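Local coordinates for protein DNA endonuclease I-CeuI (PDB 2EX5) that cuts DNA as a homodimeric, magnesium-dependent LAGLIDADG homing endonuclease, making a staggered break in a degenerate 17-19 bp site to drive intron homing, at residues K38-D43 with R89-V94; L65-K70 with D183-Q188; F77-D82 with E172-K177. The protein carries 1 engineered substitution. One frame throughout, in Å; residues are numbered along the deposited sequence.

Contact 1: K38-D43 with R89-V94; sequences KLFQID and RHVNGV. Engineered in segment 89-94: R89 (natural residue Gln). With nucleotides of chain B.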
loop_
_atom_site.group_PDB
_atom_site.type_symbol
_atom_site.label_atom_id
_atom_site.label_comp_id
_atom_site.label_asym_id
_atom_site.label_seq_id
_atom_site.Cartn_x
_atom_site.Cartn_y
_atom_site.Cartn_z
ATOM N N LYS C 38 12.454 -7.640 -20.092
ATOM C CA LYS C 38 13.635 -6.980 -20.684
ATOM C C LYS C 38 13.520 -5.425 -20.656
ATOM O O LYS C 38 14.499 -4.743 -20.270
ATOM C CB LYS C 38 13.931 -7.532 -22.106
ATOM C CG LYS C 38 15.167 -6.852 -22.874
ATOM C CD LYS C 38 15.168 -7.307 -24.330
ATOM C CE LYS C 38 16.593 -7.313 -24.892
ATOM N NZ LYS C 38 16.499 -7.460 -26.377
ATOM N N LEU C 39 12.365 -4.870 -21.061
ATOM C CA LEU C 39 12.126 -3.390 -20.898
ATOM C C LEU C 39 12.506 -2.809 -19.495
ATOM O O LEU C 39 13.164 -1.772 -19.379
ATOM C CB LEU C 39 10.649 -3.046 -21.202
ATOM C CG LEU C 39 10.344 -1.524 -21.146
ATOM C CD1 LEU C 39 11.196 -0.628 -22.063
ATOM C CD2 LEU C 39 8.889 -1.342 -21.529
ATOM N N PHE C 40 12.112 -3.522 -18.439
ATOM C CA PHE C 40 12.396 -3.079 -17.060
ATOM C C PHE C 40 13.570 -3.787 -16.332
ATOM O O PHE C 40 13.864 -3.484 -15.162
ATOM C CB PHE C 40 11.082 -3.082 -16.223
ATOM C CG PHE C 40 9.987 -2.141 -16.777
ATOM C CD1 PHE C 40 10.200 -0.786 -16.838
ATOM C CD2 PHE C 40 8.765 -2.632 -17.192
ATOM C CE1 PHE C 40 9.239 0.055 -17.322
ATOM C CE2 PHE C 40 7.795 -1.809 -17.684
ATOM C CZ PHE C 40 8.048 -0.458 -17.761
ATOM N N GLN C 41 14.253 -4.727 -16.995
ATOM C CA GLN C 41 15.378 -5.458 -16.349
ATOM C C GLN C 41 15.002 -6.070 -14.991
ATOM O O GLN C 41 15.585 -5.746 -13.948
ATOM C CB GLN C 41 16.617 -4.563 -16.158
ATOM C CG GLN C 41 17.007 -3.624 -17.279
ATOM C CD GLN C 41 17.838 -2.392 -16.750
ATOM O OE1 GLN C 41 18.648 -2.513 -15.786
ATOM N NE2 GLN C 41 17.646 -1.202 -17.409
ATOM N N ILE C 42 14.073 -7.012 -15.046
ATOM C CA ILE C 42 13.357 -7.551 -13.923
ATOM C C ILE C 42 13.865 -8.958 -13.771
ATOM O O ILE C 42 13.858 -9.662 -14.730
ATOM C CB ILE C 42 11.811 -7.610 -14.258
ATOM C CG1 ILE C 42 11.208 -6.214 -14.228
ATOM C CG2 ILE C 42 11.081 -8.511 -13.325
ATOM C CD1 ILE C 42 9.793 -6.189 -14.686
ATOM N N ASP C 43 14.267 -9.367 -12.558
ATOM C CA ASP C 43 14.637 -10.762 -12.326
ATOM C C ASP C 43 13.444 -11.783 -12.398
ATOM O O ASP C 43 12.539 -11.777 -11.526
ATOM C CB ASP C 43 15.449 -10.895 -11.035
ATOM C CG ASP C 43 16.847 -10.260 -11.140
ATOM O OD1 ASP C 43 16.976 -9.071 -11.509
ATOM O OD2 ASP C 43 17.830 -10.948 -10.827
ATOM N N ARG C 89 1.455 1.160 -8.955
ATOM C CA ARG C 89 2.767 1.225 -8.305
ATOM C C ARG C 89 3.664 2.078 -9.172
ATOM O O ARG C 89 3.650 1.955 -10.358
ATOM C CB ARG C 89 3.324 -0.191 -8.211
ATOM C CG ARG C 89 4.501 -0.471 -7.308
ATOM C CD ARG C 89 4.445 -0.103 -5.776
ATOM N NE ARG C 89 5.791 -0.299 -5.255
ATOM C CZ ARG C 89 6.753 0.642 -5.124
ATOM N NH1 ARG C 89 6.497 1.915 -5.322
ATOM N NH2 ARG C 89 7.985 0.303 -4.686
ATOM N N HIS C 90 4.449 2.932 -8.560
ATOM C CA HIS C 90 5.540 3.583 -9.246
ATOM C C HIS C 90 6.411 2.552 -9.961
ATOM O O HIS C 90 6.681 1.441 -9.431
ATOM C CB HIS C 90 6.347 4.335 -8.211
ATOM C CG HIS C 90 7.513 5.079 -8.772
ATOM N ND1 HIS C 90 7.535 6.454 -8.895
ATOM C CD2 HIS C 90 8.679 4.639 -9.297
ATOM C CE1 HIS C 90 8.696 6.836 -9.391
ATOM N NE2 HIS C 90 9.397 5.750 -9.657
ATOM N N VAL C 91 6.836 2.905 -11.168
ATOM C CA VAL C 91 7.805 2.090 -11.913
ATOM C C VAL C 91 8.969 1.406 -11.093
ATOM O O VAL C 91 9.258 0.249 -11.312
ATOM C CB VAL C 91 8.386 2.837 -13.099
ATOM C CG1 VAL C 91 9.407 3.932 -12.657
ATOM C CG2 VAL C 91 9.070 1.774 -14.000
ATOM N N ASN C 92 9.611 2.080 -10.143
ATOM C CA ASN C 92 10.610 1.394 -9.263
ATOM C C ASN C 92 10.114 0.102 -8.550
ATOM O O ASN C 92 10.922 -0.701 -8.054
ATOM C CB ASN C 92 11.218 2.294 -8.166
ATOM C CG ASN C 92 11.761 3.562 -8.644
ATOM O OD1 ASN C 92 11.931 3.774 -9.855
ATOM N ND2 ASN C 92 11.980 4.507 -7.688
ATOM N N GLY C 93 8.815 -0.136 -8.533
ATOM C CA GLY C 93 8.274 -1.371 -7.994
ATOM C C GLY C 93 7.542 -2.296 -8.935
ATOM O O GLY C 93 6.838 -3.220 -8.478
ATOM N N VAL C 94 7.690 -2.073 -10.244
ATOM C CA VAL C 94 7.231 -2.949 -11.298
ATOM C C VAL C 94 7.437 -4.446 -11.065
ATOM O O VAL C 94 6.616 -5.331 -11.454
ATOM C CB VAL C 94 7.829 -2.467 -12.677
ATOM C CG1 VAL C 94 9.456 -2.680 -12.770
ATOM C CG2 VAL C 94 7.085 -3.085 -13.882
ATOM P P DG B 15 3.201 4.079 -5.057
ATOM O OP1 DG B 15 3.081 3.522 -3.646
ATOM O OP2 DG B 15 4.300 3.621 -5.944
ATOM O "O5'" DG B 15 1.810 3.501 -5.654
ATOM C "C5'" DG B 15 0.506 3.991 -5.689
ATOM C "C4'" DG B 15 -0.180 4.275 -4.379
ATOM O "O4'" DG B 15 -0.498 5.610 -4.765
ATOM C "C3'" DG B 15 -1.495 3.493 -4.150
ATOM O "O3'" DG B 15 -1.746 3.681 -2.796
ATOM C "C2'" DG B 15 -2.396 4.155 -5.123
ATOM C "C1'" DG B 15 -1.869 5.588 -4.971
ATOM N N9 DG B 15 -2.123 6.553 -6.018
ATOM C C8 DG B 15 -1.428 6.708 -7.202
ATOM N N7 DG B 15 -1.883 7.649 -7.948
ATOM C C5 DG B 15 -2.940 8.188 -7.167
ATOM C C6 DG B 15 -3.763 9.248 -7.458
ATOM O O6 DG B 15 -3.643 9.902 -8.460
ATOM N N1 DG B 15 -4.729 9.586 -6.523
ATOM C C2 DG B 15 -4.844 8.882 -5.364
ATOM N N2 DG B 15 -5.778 9.363 -4.557
ATOM N N3 DG B 15 -4.050 7.842 -5.001
ATOM C C4 DG B 15 -3.114 7.548 -5.977
#
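F40, in the last turn of helix 29-40, lays its ring slantwise against two valines, and this is where the contact is dense. CD2 of F40 meets CG2 of V94 at 3.7 Å, while CE1 on the other flank of the ring lies 3.7 Å from CG2 of V91. V94 also uses its second branch: with chi1 at 68°, CG1 sits between the backbone N and the carbonyl carbon and touches CB of F40 at 3.8 Å. One face of the ring is backed from within its own segment by CG of L39, and L119 of strand 118-123 touches F40, V91 and V94 alike. I42 adds a lighter touch, its CD1 standing 4.0 Å from CG1 of V94.

In the LAGLIDADG fold helices pack on one side of a saddle-shaped antiparallel sheet whose other side receives the DNA, and here strand 79-90 leaves the sheet through a short 3-10 turn, with G93 as N-cap of helix 94-104. On the opposite segment the chain turns at Q41, whose positive phi belongs to a Schellman motif.

The outer side is looser: K38, Q41 and D43 are exposed and touch nothing of 89-94. At the far end of 89-94 the partner is DNA. OP2 of DG15 of chain B accepts a nearly straight bond from H90 N, 2.7 Å long. R89, an engineered residue in place of glutamine, adds NH1 at 2.9 Å from the same OP2. That oxygen lies at the edge of the guanidinium, and CA of G93 sits 3.4 Å above the plane of the same R89 group.

Contact 2: L65-K70 with D183-Q188; sequences LNISTK and DQMRKQ. With nucleotides of chain B.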
loop_
_atom_site.group_PDB
_atom_site.type_symbol
_atom_site.label_atom_id
_atom_site.label_comp_id
_atom_site.label_asym_id
_atom_site.label_seq_id
_atom_site.Cartn_x
_atom_site.Cartn_y
_atom_site.Cartn_z
ATOM N N LEU C 65 -10.529 -3.394 -5.963
ATOM C CA LEU C 65 -11.593 -4.011 -6.680
ATOM C C LEU C 65 -12.723 -2.999 -6.726
ATOM O O LEU C 65 -13.289 -2.613 -5.646
ATOM C CB LEU C 65 -12.073 -5.275 -5.887
ATOM C CG LEU C 65 -11.146 -6.515 -5.933
ATOM C CD1 LEU C 65 -11.545 -7.463 -4.799
ATOM C CD2 LEU C 65 -11.244 -7.227 -7.246
ATOM N N ASN C 66 -13.141 -2.579 -7.930
ATOM C CA ASN C 66 -14.080 -1.456 -7.912
ATOM C C ASN C 66 -15.173 -1.598 -8.939
ATOM O O ASN C 66 -15.069 -2.426 -9.854
ATOM C CB ASN C 66 -13.316 -0.137 -7.976
ATOM C CG ASN C 66 -12.442 -0.033 -9.258
ATOM O OD1 ASN C 66 -11.182 -0.012 -9.171
ATOM N ND2 ASN C 66 -13.106 0.074 -10.398
ATOM N N ILE C 67 -16.261 -0.875 -8.762
ATOM C CA ILE C 67 -17.387 -0.994 -9.636
ATOM C C ILE C 67 -17.786 0.376 -10.007
ATOM O O ILE C 67 -18.125 1.245 -9.135
ATOM C CB ILE C 67 -18.626 -1.784 -8.912
ATOM C CG1 ILE C 67 -18.259 -3.267 -8.634
ATOM C CG2 ILE C 67 -19.954 -1.731 -9.832
ATOM C CD1 ILE C 67 -19.014 -3.861 -7.488
ATOM N N SER C 68 -17.816 0.605 -11.299
ATOM C CA SER C 68 -18.226 1.871 -11.811
ATOM C C SER C 68 -19.613 1.852 -12.492
ATOM O O SER C 68 -20.002 0.841 -13.100
ATOM C CB SER C 68 -17.097 2.361 -12.693
ATOM O OG SER C 68 -17.627 3.417 -13.444
ATOM N N THR C 69 -20.398 2.946 -12.363
ATOM C CA THR C 69 -21.702 2.986 -12.959
ATOM C C THR C 69 -21.805 4.231 -13.766
ATOM O O THR C 69 -21.708 5.326 -13.229
ATOM C CB THR C 69 -22.857 2.878 -11.931
ATOM O OG1 THR C 69 -22.839 1.583 -11.376
ATOM C CG2 THR C 69 -24.260 3.038 -12.617
ATOM N N LYS C 70 -22.042 4.060 -15.072
ATOM C CA LYS C 70 -21.797 5.145 -16.029
ATOM C C LYS C 70 -22.768 5.109 -17.182
ATOM O O LYS C 70 -23.297 4.072 -17.544
ATOM C CB LYS C 70 -20.362 5.066 -16.544
ATOM C CG LYS C 70 -20.132 3.644 -17.057
ATOM C CD LYS C 70 -18.841 3.455 -17.829
ATOM C CE LYS C 70 -17.611 3.405 -16.977
ATOM N NZ LYS C 70 -16.654 2.827 -17.963
ATOM N N ASP C 183 -23.767 0.780 -5.084
ATOM C CA ASP C 183 -23.940 1.906 -4.154
ATOM C C ASP C 183 -23.188 1.671 -2.837
ATOM O O ASP C 183 -22.520 2.540 -2.367
ATOM C CB ASP C 183 -25.472 2.029 -3.791
ATOM C CG ASP C 183 -25.721 3.082 -2.717
ATOM O OD1 ASP C 183 -25.313 4.229 -2.944
ATOM O OD2 ASP C 183 -26.285 2.740 -1.658
ATOM N N GLN C 184 -23.344 0.491 -2.228
ATOM C CA GLN C 184 -22.646 0.104 -0.930
ATOM C C GLN C 184 -21.114 0.052 -1.110
ATOM O O GLN C 184 -20.335 0.371 -0.187
ATOM C CB GLN C 184 -23.151 -1.296 -0.509
ATOM C CG GLN C 184 -24.530 -1.331 0.126
ATOM C CD GLN C 184 -25.350 -2.623 -0.105
ATOM O OE1 GLN C 184 -26.588 -2.557 -0.311
ATOM N NE2 GLN C 184 -24.689 -3.796 -0.027
ATOM N N MET C 185 -20.642 -0.305 -2.301
ATOM C CA MET C 185 -19.153 -0.336 -2.503
ATOM C C MET C 185 -18.523 0.965 -2.932
ATOM O O MET C 185 -17.239 1.053 -3.080
ATOM C CB MET C 185 -18.764 -1.394 -3.505
ATOM C CG MET C 185 -19.385 -2.737 -3.212
ATOM S SD MET C 185 -18.904 -3.868 -4.495
ATOM C CE MET C 185 -17.096 -3.915 -4.121
ATOM N N ARG C 186 -19.363 2.011 -3.113
ATOM C CA ARG C 186 -18.757 3.284 -3.539
ATOM C C ARG C 186 -17.755 3.878 -2.607
ATOM O O ARG C 186 -17.914 3.856 -1.406
ATOM C CB ARG C 186 -19.777 4.336 -3.924
ATOM C CG ARG C 186 -20.658 3.936 -5.045
ATOM C CD ARG C 186 -21.614 5.082 -5.326
ATOM N NE ARG C 186 -20.940 6.232 -5.934
ATOM C CZ ARG C 186 -21.588 7.273 -6.413
ATOM N NH1 ARG C 186 -22.948 7.366 -6.266
ATOM N NH2 ARG C 186 -20.883 8.230 -6.990
ATOM N N LYS C 187 -16.701 4.477 -3.123
ATOM C CA LYS C 187 -15.717 5.117 -2.243
ATOM C C LYS C 187 -15.552 6.596 -2.601
ATOM O O LYS C 187 -14.958 7.384 -1.814
ATOM C CB LYS C 187 -14.376 4.480 -2.547
ATOM C CG LYS C 187 -13.697 3.798 -1.463
ATOM C CD LYS C 187 -14.355 2.609 -1.055
ATOM C CE LYS C 187 -14.402 2.625 0.414
ATOM N NZ LYS C 187 -13.293 3.411 0.942
ATOM N N GLN C 188 -16.057 6.977 -3.770
ATOM C CA GLN C 188 -15.943 8.401 -4.269
ATOM C C GLN C 188 -17.302 9.129 -4.513
ATOM O O GLN C 188 -17.353 10.024 -5.327
ATOM C CB GLN C 188 -15.148 8.435 -5.602
ATOM C CG GLN C 188 -13.771 7.905 -5.456
ATOM C CD GLN C 188 -13.073 7.723 -6.765
ATOM O OE1 GLN C 188 -11.865 7.721 -6.800
ATOM N NE2 GLN C 188 -13.817 7.678 -7.853
ATOM P P DC B 18 -15.041 3.531 -6.203
ATOM O OP1 DC B 18 -16.089 4.498 -5.842
ATOM O OP2 DC B 18 -15.001 2.240 -5.508
ATOM O "O5'" DC B 18 -15.150 3.057 -7.719
ATOM C "C5'" DC B 18 -15.747 3.667 -8.916
ATOM C "C4'" DC B 18 -15.159 5.034 -9.277
ATOM O "O4'" DC B 18 -13.738 4.915 -9.485
ATOM C "C3'" DC B 18 -15.645 5.631 -10.592
ATOM O "O3'" DC B 18 -16.805 6.412 -10.312
ATOM C "C2'" DC B 18 -14.480 6.482 -11.157
ATOM C "C1'" DC B 18 -13.313 5.704 -10.584
ATOM N N1 DC B 18 -12.389 4.795 -11.474
ATOM C C2 DC B 18 -11.643 5.461 -12.424
ATOM O O2 DC B 18 -11.924 6.641 -12.477
ATOM N N3 DC B 18 -10.715 4.816 -13.234
ATOM C C4 DC B 18 -10.530 3.516 -13.028
ATOM N N4 DC B 18 -9.643 2.939 -13.844
ATOM C C5 DC B 18 -11.289 2.772 -12.065
ATOM C C6 DC B 18 -12.231 3.436 -11.294
ATOM P P DA B 17 -9.580 1.765 -3.004
ATOM O OP1 DA B 17 -10.188 1.984 -1.683
ATOM O OP2 DA B 17 -9.529 0.396 -3.606
ATOM O "O5'" DA B 17 -10.331 2.620 -4.155
ATOM C "C5'" DA B 17 -10.687 4.065 -3.919
ATOM C "C4'" DA B 17 -11.472 4.566 -5.130
ATOM O "O4'" DA B 17 -10.463 4.746 -6.189
ATOM C "C3'" DA B 17 -12.430 3.558 -5.694
ATOM O "O3'" DA B 17 -13.650 4.222 -5.866
ATOM C "C2'" DA B 17 -11.757 3.168 -7.070
ATOM C "C1'" DA B 17 -10.964 4.403 -7.422
ATOM N N9 DA B 17 -9.923 4.319 -8.493
ATOM C C8 DA B 17 -9.094 3.246 -8.884
ATOM N N7 DA B 17 -8.306 3.545 -9.873
ATOM C C5 DA B 17 -8.642 4.879 -10.219
ATOM C C6 DA B 17 -8.202 5.806 -11.214
ATOM N N6 DA B 17 -7.289 5.574 -12.167
ATOM N N1 DA B 17 -8.758 7.051 -11.225
ATOM C C2 DA B 17 -9.718 7.362 -10.312
ATOM N N3 DA B 17 -10.201 6.599 -9.295
ATOM C C4 DA B 17 -9.623 5.354 -9.335
ATOM P P DC B 19 -17.938 6.610 -11.415
ATOM O OP1 DC B 19 -18.871 7.580 -10.763
ATOM O OP2 DC B 19 -18.589 5.258 -11.632
ATOM O "O5'" DC B 19 -17.351 7.200 -12.734
ATOM C "C5'" DC B 19 -16.608 8.396 -12.692
ATOM C "C4'" DC B 19 -16.443 8.850 -14.145
ATOM O "O4'" DC B 19 -15.271 8.171 -14.680
ATOM C "C3'" DC B 19 -17.569 8.456 -15.075
ATOM O "O3'" DC B 19 -17.835 9.681 -15.793
ATOM C "C2'" DC B 19 -16.990 7.306 -15.954
ATOM C "C1'" DC B 19 -15.467 7.537 -15.905
ATOM N N1 DC B 19 -14.564 6.269 -15.824
ATOM C C2 DC B 19 -13.571 6.120 -16.755
ATOM O O2 DC B 19 -13.472 6.981 -17.667
ATOM N N3 DC B 19 -12.794 4.989 -16.720
ATOM C C4 DC B 19 -12.947 4.031 -15.828
ATOM N N4 DC B 19 -12.086 2.991 -15.890
ATOM C C5 DC B 19 -13.953 4.167 -14.844
ATOM C C6 DC B 19 -14.726 5.273 -14.899
HETATM O O HOH W 1 -16.365 0.244 -6.127
#
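I67 and M185 meet at an angle, the isoleucine from strand 63-71 and the methionine from the last turn of helix 171-185. The delta carbon does the touching: I67 CD1 lies 3.9 Å from CE of M185, whereas its approach to the sulfur is modelled too close to be trusted. A bend at chi3 (66°) carries the M185 methyl on toward L65, and CE ends 4.3 Å from L65 O.

Beside this apolar pair the two backbones share a water. It accepts from I67 N at 2.9 Å and lies near both M185 O and OP2 of DC18 of chain B.

The DNA backbone then fits between the segments. K187 N donates to OP1 of DC18 in a nearly straight bond (2.8 Å, 172°), and Q188 N reaches the same oxygen less directly. From the strand, S68 OG gives its proton to OP2 of DC19 of chain B at 2.8 Å, and T69 N binds that oxygen too. The Q188 side chain runs extended along the sugar of DA17 of chain B; an alanine here would probably keep the backbone bond but open a gap beside that sugar.

Around the I67-M185 pair, V81 of strand 79-90, L159 of helix 147-164 and W182 of helix 171-185 pack on I67, while R152 of helix 147-164 binds both L65 O and M185 O, so that one arginine ties the strand to the last turn of helix 171-185.

Contact 3: F77-D82 with E172-K177; sequences FGLVVD and EQLVNK. With CA (calcium ion), chain F.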
loop_
_atom_site.group_PDB
_atom_site.type_symbol
_atom_site.label_atom_id
_atom_site.label_comp_id
_atom_site.label_asym_id
_atom_site.label_seq_id
_atom_site.Cartn_x
_atom_site.Cartn_y
_atom_site.Cartn_z
ATOM N N PHE C 77 -30.396 -0.154 -20.869
ATOM C CA PHE C 77 -30.937 0.818 -19.894
ATOM C C PHE C 77 -30.230 2.158 -19.823
ATOM O O PHE C 77 -30.611 3.022 -18.999
ATOM C CB PHE C 77 -31.101 0.218 -18.536
ATOM C CG PHE C 77 -31.921 -1.067 -18.541
ATOM C CD1 PHE C 77 -31.333 -2.300 -18.240
ATOM C CD2 PHE C 77 -33.272 -1.056 -18.878
ATOM C CE1 PHE C 77 -32.064 -3.471 -18.223
ATOM C CE2 PHE C 77 -34.033 -2.241 -18.888
ATOM C CZ PHE C 77 -33.414 -3.445 -18.550
ATOM N N GLY C 78 -29.220 2.370 -20.680
ATOM C CA GLY C 78 -28.604 3.716 -20.777
ATOM C C GLY C 78 -27.450 3.883 -19.836
ATOM O O GLY C 78 -26.768 4.888 -19.832
ATOM N N LEU C 79 -27.213 2.846 -19.050
ATOM C CA LEU C 79 -26.129 2.865 -18.108
ATOM C C LEU C 79 -25.477 1.479 -17.987
ATOM O O LEU C 79 -26.093 0.469 -18.247
ATOM C CB LEU C 79 -26.570 3.456 -16.756
ATOM C CG LEU C 79 -27.250 2.604 -15.714
ATOM C CD1 LEU C 79 -27.783 3.560 -14.504
ATOM C CD2 LEU C 79 -28.384 1.919 -16.342
ATOM N N VAL C 80 -24.221 1.436 -17.621
ATOM C CA VAL C 80 -23.549 0.098 -17.483
ATOM C C VAL C 80 -22.889 0.089 -16.106
ATOM O O VAL C 80 -22.425 1.126 -15.666
ATOM C CB VAL C 80 -22.475 -0.159 -18.569
ATOM C CG1 VAL C 80 -21.499 1.057 -18.641
ATOM C CG2 VAL C 80 -21.651 -1.489 -18.250
ATOM N N VAL C 81 -22.910 -1.053 -15.453
ATOM C CA VAL C 81 -22.241 -1.269 -14.188
ATOM C C VAL C 81 -20.967 -2.100 -14.461
ATOM O O VAL C 81 -20.984 -3.172 -15.042
ATOM C CB VAL C 81 -23.204 -1.996 -13.212
ATOM C CG1 VAL C 81 -22.664 -2.062 -11.797
ATOM C CG2 VAL C 81 -24.619 -1.320 -13.240
ATOM N N ASP C 82 -19.833 -1.610 -14.034
ATOM C CA ASP C 82 -18.639 -2.191 -14.584
ATOM C C ASP C 82 -17.598 -2.468 -13.554
ATOM O O ASP C 82 -17.017 -1.520 -13.091
ATOM C CB ASP C 82 -18.058 -1.272 -15.657
ATOM C CG ASP C 82 -17.312 -2.095 -16.768
ATOM O OD1 ASP C 82 -17.643 -3.306 -16.984
ATOM O OD2 ASP C 82 -16.448 -1.534 -17.438
ATOM N N GLU C 172 -35.629 -5.029 -13.211
ATOM C CA GLU C 172 -35.889 -5.192 -11.786
ATOM C C GLU C 172 -34.657 -5.562 -10.951
ATOM O O GLU C 172 -34.386 -4.974 -9.891
ATOM C CB GLU C 172 -37.008 -6.238 -11.595
ATOM C CG GLU C 172 -38.394 -5.706 -12.038
ATOM C CD GLU C 172 -38.736 -4.258 -11.551
ATOM O OE1 GLU C 172 -38.577 -3.909 -10.360
ATOM O OE2 GLU C 172 -39.183 -3.468 -12.389
ATOM N N GLN C 173 -33.938 -6.575 -11.404
ATOM C CA GLN C 173 -32.721 -6.979 -10.765
ATOM C C GLN C 173 -31.672 -5.890 -10.900
ATOM O O GLN C 173 -30.937 -5.714 -9.967
ATOM C CB GLN C 173 -32.198 -8.252 -11.378
ATOM C CG GLN C 173 -33.066 -9.436 -11.129
ATOM C CD GLN C 173 -32.260 -10.652 -10.833
ATOM O OE1 GLN C 173 -31.946 -11.392 -11.736
ATOM N NE2 GLN C 173 -31.853 -10.837 -9.566
ATOM N N LEU C 174 -31.592 -5.190 -12.041
ATOM C CA LEU C 174 -30.661 -4.098 -12.190
ATOM C C LEU C 174 -30.919 -3.089 -11.111
ATOM O O LEU C 174 -29.966 -2.644 -10.421
ATOM C CB LEU C 174 -30.776 -3.390 -13.524
ATOM C CG LEU C 174 -29.863 -2.128 -13.605
ATOM C CD1 LEU C 174 -28.367 -2.385 -13.504
ATOM C CD2 LEU C 174 -30.061 -1.353 -14.861
ATOM N N VAL C 175 -32.206 -2.706 -10.985
ATOM C CA VAL C 175 -32.613 -1.692 -9.975
ATOM C C VAL C 175 -32.472 -2.258 -8.593
ATOM O O VAL C 175 -31.884 -1.634 -7.717
ATOM C CB VAL C 175 -34.009 -1.005 -10.290
ATOM C CG1 VAL C 175 -34.473 -0.088 -9.176
ATOM C CG2 VAL C 175 -33.949 -0.230 -11.609
ATOM N N ASN C 176 -32.902 -3.478 -8.389
ATOM C CA ASN C 176 -33.048 -3.949 -7.001
ATOM C C ASN C 176 -31.938 -4.748 -6.341
ATOM O O ASN C 176 -31.795 -4.616 -5.153
ATOM C CB ASN C 176 -34.354 -4.692 -6.830
ATOM C CG ASN C 176 -35.546 -3.795 -7.012
ATOM O OD1 ASN C 176 -35.742 -2.828 -6.278
ATOM N ND2 ASN C 176 -36.355 -4.118 -7.988
ATOM N N LYS C 177 -31.238 -5.607 -7.082
ATOM C CA LYS C 177 -30.022 -6.293 -6.648
ATOM C C LYS C 177 -28.672 -5.621 -7.134
ATOM O O LYS C 177 -27.858 -5.264 -6.317
ATOM C CB LYS C 177 -30.131 -7.799 -6.947
ATOM C CG LYS C 177 -30.982 -8.586 -5.828
ATOM C CD LYS C 177 -31.401 -10.049 -6.267
ATOM C CE LYS C 177 -32.776 -10.577 -5.675
ATOM N NZ LYS C 177 -33.762 -9.516 -5.160
HETATM CA CA CA F . -15.674 -3.830 -18.613
HETATM O O HOH W 2 -14.317 -5.469 -20.056
HETATM O O HOH W 3 -15.143 -5.083 -16.462
HETATM O O HOH W 4 -17.487 -5.839 -18.628
HETATM O O HOH W 5 -17.198 -3.141 -20.346
HETATM O O HOH W 6 -14.029 -2.284 -18.808
#
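L174 presses both of its methyls onto the 77-82 segment and carries the whole contact. This is helix-on-sheet packing of the LAGLIDADG fold: helix 171-185 lies against the face of the antiparallel sheet turned from the DNA, here against strand 79-90 and the residues that lead into it. One branch, CD2, serves two neighbours, reaching F77 CD1 at 3.7 Å and L79 CD2 at 4.0 Å. The other, CD1, meets CG2 of V81 at 3.9 Å. The methyl comes at the F77 ring obliquely, beside its CB-CG root, and the two side chains run past each other in opposite directions, as do those of V81 and L174; L79 instead crosses the leucine. With CG swung opposite the backbone N (chi1 174°), L174 can spread its fork over all three partners.

A next shell of packing surrounds these groups. V81 also touches I178 and L179 of the same helix and T69 of strand 63-71, while F77 rests on L171. G78, at positive phi, lets the chain turn between F77 and the strand. The helix has bonds of its own: N176 N binds E172 O at 2.6 Å, and OE1 of E172 makes a salt bridge with NH1 of R207, the C-terminal residue.

Alternation along the strand takes over from there. L79 and V81 point toward the helix and V80 away from it, so D82, following V81, sends its carboxylate to the opposite face, where DNA and metal lie. D82 is a magnesium ligand of the enzyme; in this crystal the site holds calcium, gripped by both carboxylate oxygens, OD1 at 2.6 Å and OD2 at 2.7 Å, with five waters completing the shell.

Overall arrangement
Contacts 2 and 3 are neighbours, their centres about 13 Å apart: both use helix 171-185, and their strands 63-71 and 79-90 lie side by side, S68 O meeting D82 N at 2.6 Å in a probable hydrogen bond. Contact 1 sits on the opposite side of the chain's centre, its centre about 39 Å from that of contact 3, yet strand 79-90 runs through both. Contacts 2 and 3 are buried, contact 1 only partly. Across the segments all three are apolar; what differs is the polar partner beside the packing: a single phosphate in contact 1, a run of phosphates and a water in contact 2, and a metal in contact 3.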